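Local coordinates for GRMZM2G135359 pseudokinase (Zea mays, PDB 6CPY), which is a receptor-like pseudokinase, here its kinase domain without nucleotide, that may bind ATP but whose kinase activity is doubtful, at residues A[102-107]-A[123-128]. Residues are numbered along the deposited sequence; the frame is centred on the assembly and turned at random.
Sequences NFMNLL and EYAPNG
E123 closes on N105 where strand 106-112, at the edge of the kinase N-lobe sheet, starts beside the end of strand 117-123, just as the chain enters the hinge between the lobes. The two side chains run side by side in the same direction, with their amide and carboxylate planes turned 73° apart. E123 N gives a backbone bond of 3.0 Å to N105 O, and the E123 side chain then runs on beside N105 to reach its backbone N-H. With E123 CG held beside its own backbone N (chi1 -71°) and the chain extended beyond it, N105 N donates to E123 OE1 at 3.1 Å, coming from above the carboxylate plane. N105 ND2 adds only weak bonds to both carboxylate oxygens; its stronger partner is H100 O. K187 NZ forms a salt bridge to E123 OE1 and a hydrogen bond to F103 O; this shared partner probably offsets the closeness of the two acceptors. Across the shank of E123, L107 lies at about a right angle, with L107 CD1 3.9 Å from E123 CG. Towards the hinge, M104 passes E123 O, a buried carbonyl lacking any hydrogen-bond partner in the model, with its CG (3.5 Å) and SD, and bends at chi3 (-74°), bringing M104 CE within 3.7 Å of A125 CB.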
ATOM      1  N   ASN A 102       9.627  -0.643  -2.422  1.00 27.09           N
ATOM      2  CA  ASN A 102       8.329  -1.316  -2.488  1.00 25.51           C
ATOM      3  C   ASN A 102       7.232  -0.552  -1.752  1.00 25.01           C
ATOM      4  O   ASN A 102       6.182  -1.119  -1.412  1.00 23.12           O
ATOM      5  CB  ASN A 102       8.446  -2.754  -1.954  1.00 25.83           C
ATOM      6  CG  ASN A 102       9.371  -3.601  -2.798  1.00 26.34           C
ATOM      7  OD1 ASN A 102      10.442  -3.998  -2.350  1.00 25.57           O
ATOM      8  ND2 ASN A 102       8.983  -3.837  -4.049  1.00 26.34           N
ATOM      9  N   PHE A 103       7.445   0.757  -1.572  1.00 22.99           N
ATOM     10  CA  PHE A 103       6.415   1.640  -1.056  1.00 23.32           C
ATOM     11  C   PHE A 103       6.097   2.689  -2.139  1.00 22.89           C
ATOM     12  O   PHE A 103       6.971   3.065  -2.912  1.00 22.58           O
ATOM     13  CB  PHE A 103       6.885   2.335   0.233  1.00 23.67           C
ATOM     14  CG  PHE A 103       5.804   3.128   0.915  1.00 23.86           C
ATOM     15  CD1 PHE A 103       4.697   2.491   1.447  1.00 24.05           C
ATOM     16  CD2 PHE A 103       5.890   4.516   1.014  1.00 24.22           C
ATOM     17  CE1 PHE A 103       3.684   3.199   2.056  1.00 25.13           C
ATOM     18  CE2 PHE A 103       4.878   5.230   1.625  1.00 24.53           C
ATOM     19  CZ  PHE A 103       3.776   4.581   2.137  1.00 25.00           C
ATOM     20  N   MET A 104       4.842   3.120  -2.189  1.00 23.30           N
ATOM     21  CA  MET A 104       4.430   4.226  -3.050  1.00 22.88           C
ATOM     22  C   MET A 104       4.805   5.532  -2.332  1.00 23.41           C
ATOM     23  O   MET A 104       4.011   6.089  -1.571  1.00 24.30           O
ATOM     24  CB  MET A 104       2.934   4.132  -3.332  1.00 24.75           C
ATOM     25  CG  MET A 104       2.381   5.247  -4.206  1.00 26.61           C
ATOM     26  SD  MET A 104       0.771   4.814  -4.925  1.00 31.02           S
ATOM     27  CE  MET A 104       1.326   3.665  -6.142  1.00 29.06           C
ATOM     28  N   ASN A 105       6.035   5.981  -2.578  1.00 22.20           N
ATOM     29  CA  ASN A 105       6.677   7.013  -1.774  1.00 23.42           C
ATOM     30  C   ASN A 105       6.056   8.399  -1.977  1.00 22.85           C
ATOM     31  O   ASN A 105       5.609   8.751  -3.080  1.00 22.47           O
ATOM     32  CB  ASN A 105       8.176   7.051  -2.047  1.00 24.33           C
ATOM     33  CG  ASN A 105       8.867   5.756  -1.657  1.00 24.52           C
ATOM     34  OD1 ASN A 105       8.877   5.394  -0.502  1.00 26.00           O
ATOM     35  ND2 ASN A 105       9.423   5.061  -2.623  1.00 24.94           N
ATOM     36  N   LEU A 106       5.970   9.123  -0.869  1.00 23.30           N
ATOM     37  CA  LEU A 106       5.562  10.520  -0.857  1.00 23.31           C
ATOM     38  C   LEU A 106       6.651  11.405  -1.461  1.00 23.41           C
ATOM     39  O   LEU A 106       7.798  11.421  -0.968  1.00 23.81           O
ATOM     40  CB  LEU A 106       5.301  10.950   0.594  1.00 23.41           C
ATOM     41  CG  LEU A 106       4.762  12.368   0.784  1.00 24.14           C
ATOM     42  CD1 LEU A 106       3.366  12.510   0.218  1.00 24.46           C
ATOM     43  CD2 LEU A 106       4.781  12.696   2.270  1.00 25.79           C
ATOM     44  N   LEU A 107       6.308  12.111  -2.542  1.00 23.64           N
ATOM     45  CA  LEU A 107       7.257  12.955  -3.283  1.00 23.92           C
ATOM     46  C   LEU A 107       7.090  14.456  -3.027  1.00 25.42           C
ATOM     47  O   LEU A 107       7.945  15.253  -3.428  1.00 25.22           O
ATOM     48  CB  LEU A 107       7.093  12.731  -4.785  1.00 26.36           C
ATOM     49  CG  LEU A 107       7.356  11.308  -5.278  1.00 26.70           C
ATOM     50  CD1 LEU A 107       7.087  11.208  -6.783  1.00 28.26           C
ATOM     51  CD2 LEU A 107       8.772  10.880  -4.926  1.00 27.79           C
ATOM     52  N   GLU A 123       4.457   8.751  -5.855  1.00 24.10           N
ATOM     53  CA  GLU A 123       4.936   8.032  -7.044  1.00 25.58           C
ATOM     54  C   GLU A 123       3.759   7.432  -7.798  1.00 25.45           C
ATOM     55  O   GLU A 123       2.800   6.962  -7.185  1.00 25.17           O
ATOM     56  CB  GLU A 123       5.879   6.901  -6.651  1.00 26.53           C
ATOM     57  CG  GLU A 123       7.220   7.365  -6.133  1.00 27.50           C
ATOM     58  CD  GLU A 123       8.083   6.229  -5.615  1.00 30.18           C
ATOM     59  OE1 GLU A 123       7.520   5.200  -5.170  1.00 28.50           O
ATOM     60  OE2 GLU A 123       9.321   6.398  -5.606  1.00 31.79           O
ATOM     61  N   TYR A 124       3.835   7.436  -9.133  1.00 25.33           N
ATOM     62  CA  TYR A 124       2.786   6.849  -9.983  1.00 26.01           C
ATOM     63  C   TYR A 124       3.149   5.414 -10.324  1.00 25.83           C
ATOM     64  O   TYR A 124       4.277   5.159 -10.714  1.00 26.89           O
ATOM     65  CB  TYR A 124       2.683   7.613 -11.304  1.00 25.90           C
ATOM     66  CG  TYR A 124       1.743   7.000 -12.319  1.00 26.44           C
ATOM     67  CD1 TYR A 124       0.379   6.943 -12.077  1.00 26.43           C
ATOM     68  CD2 TYR A 124       2.211   6.519 -13.542  1.00 26.91           C
ATOM     69  CE1 TYR A 124      -0.493   6.385 -12.997  1.00 27.37           C
ATOM     70  CE2 TYR A 124       1.336   5.990 -14.484  1.00 27.68           C
ATOM     71  CZ  TYR A 124      -0.011   5.927 -14.201  1.00 27.99           C
ATOM     72  OH  TYR A 124      -0.904   5.391 -15.108  1.00 29.78           O
ATOM     73  N   ALA A 125       2.186   4.507 -10.211  1.00 26.37           N
ATOM     74  CA  ALA A 125       2.377   3.096 -10.593  1.00 26.70           C
ATOM     75  C   ALA A 125       1.542   2.808 -11.838  1.00 27.60           C
ATOM     76  O   ALA A 125       0.323   2.850 -11.771  1.00 30.02           O
ATOM     77  CB  ALA A 125       1.951   2.191  -9.460  1.00 26.69           C
ATOM     78  N   PRO A 126       2.195   2.535 -12.979  1.00 30.19           N
ATOM     79  CA  PRO A 126       1.423   2.439 -14.228  1.00 31.76           C
ATOM     80  C   PRO A 126       0.507   1.228 -14.380  1.00 33.30           C
ATOM     81  O   PRO A 126      -0.443   1.284 -15.166  1.00 33.48           O
ATOM     82  CB  PRO A 126       2.500   2.435 -15.321  1.00 31.80           C
ATOM     83  CG  PRO A 126       3.773   2.109 -14.651  1.00 32.40           C
ATOM     84  CD  PRO A 126       3.646   2.507 -13.209  1.00 30.76           C
ATOM     85  N   ASN A 127       0.754   0.151 -13.636  1.00 33.31           N
ATOM     86  CA  ASN A 127      -0.008  -1.088 -13.845  1.00 32.98           C
ATOM     87  C   ASN A 127      -1.122  -1.348 -12.837  1.00 33.74           C
ATOM     88  O   ASN A 127      -1.561  -2.480 -12.678  1.00 34.51           O
ATOM     89  CB  ASN A 127       0.954  -2.278 -13.925  1.00 32.92           C
ATOM     90  CG  ASN A 127       1.652  -2.356 -15.264  1.00 34.34           C
ATOM     91  OD1 ASN A 127       1.013  -2.217 -16.304  1.00 37.47           O
ATOM     92  ND2 ASN A 127       2.957  -2.567 -15.247  1.00 34.33           N
ATOM     93  N   GLY A 128      -1.590  -0.303 -12.164  1.00 33.24           N
ATOM     94  CA  GLY A 128      -2.798  -0.392 -11.367  1.00 32.77           C
ATOM     95  C   GLY A 128      -2.613  -1.187 -10.084  1.00 30.99           C
ATOM     96  O   GLY A 128      -1.491  -1.302  -9.595  1.00 32.13           O
TER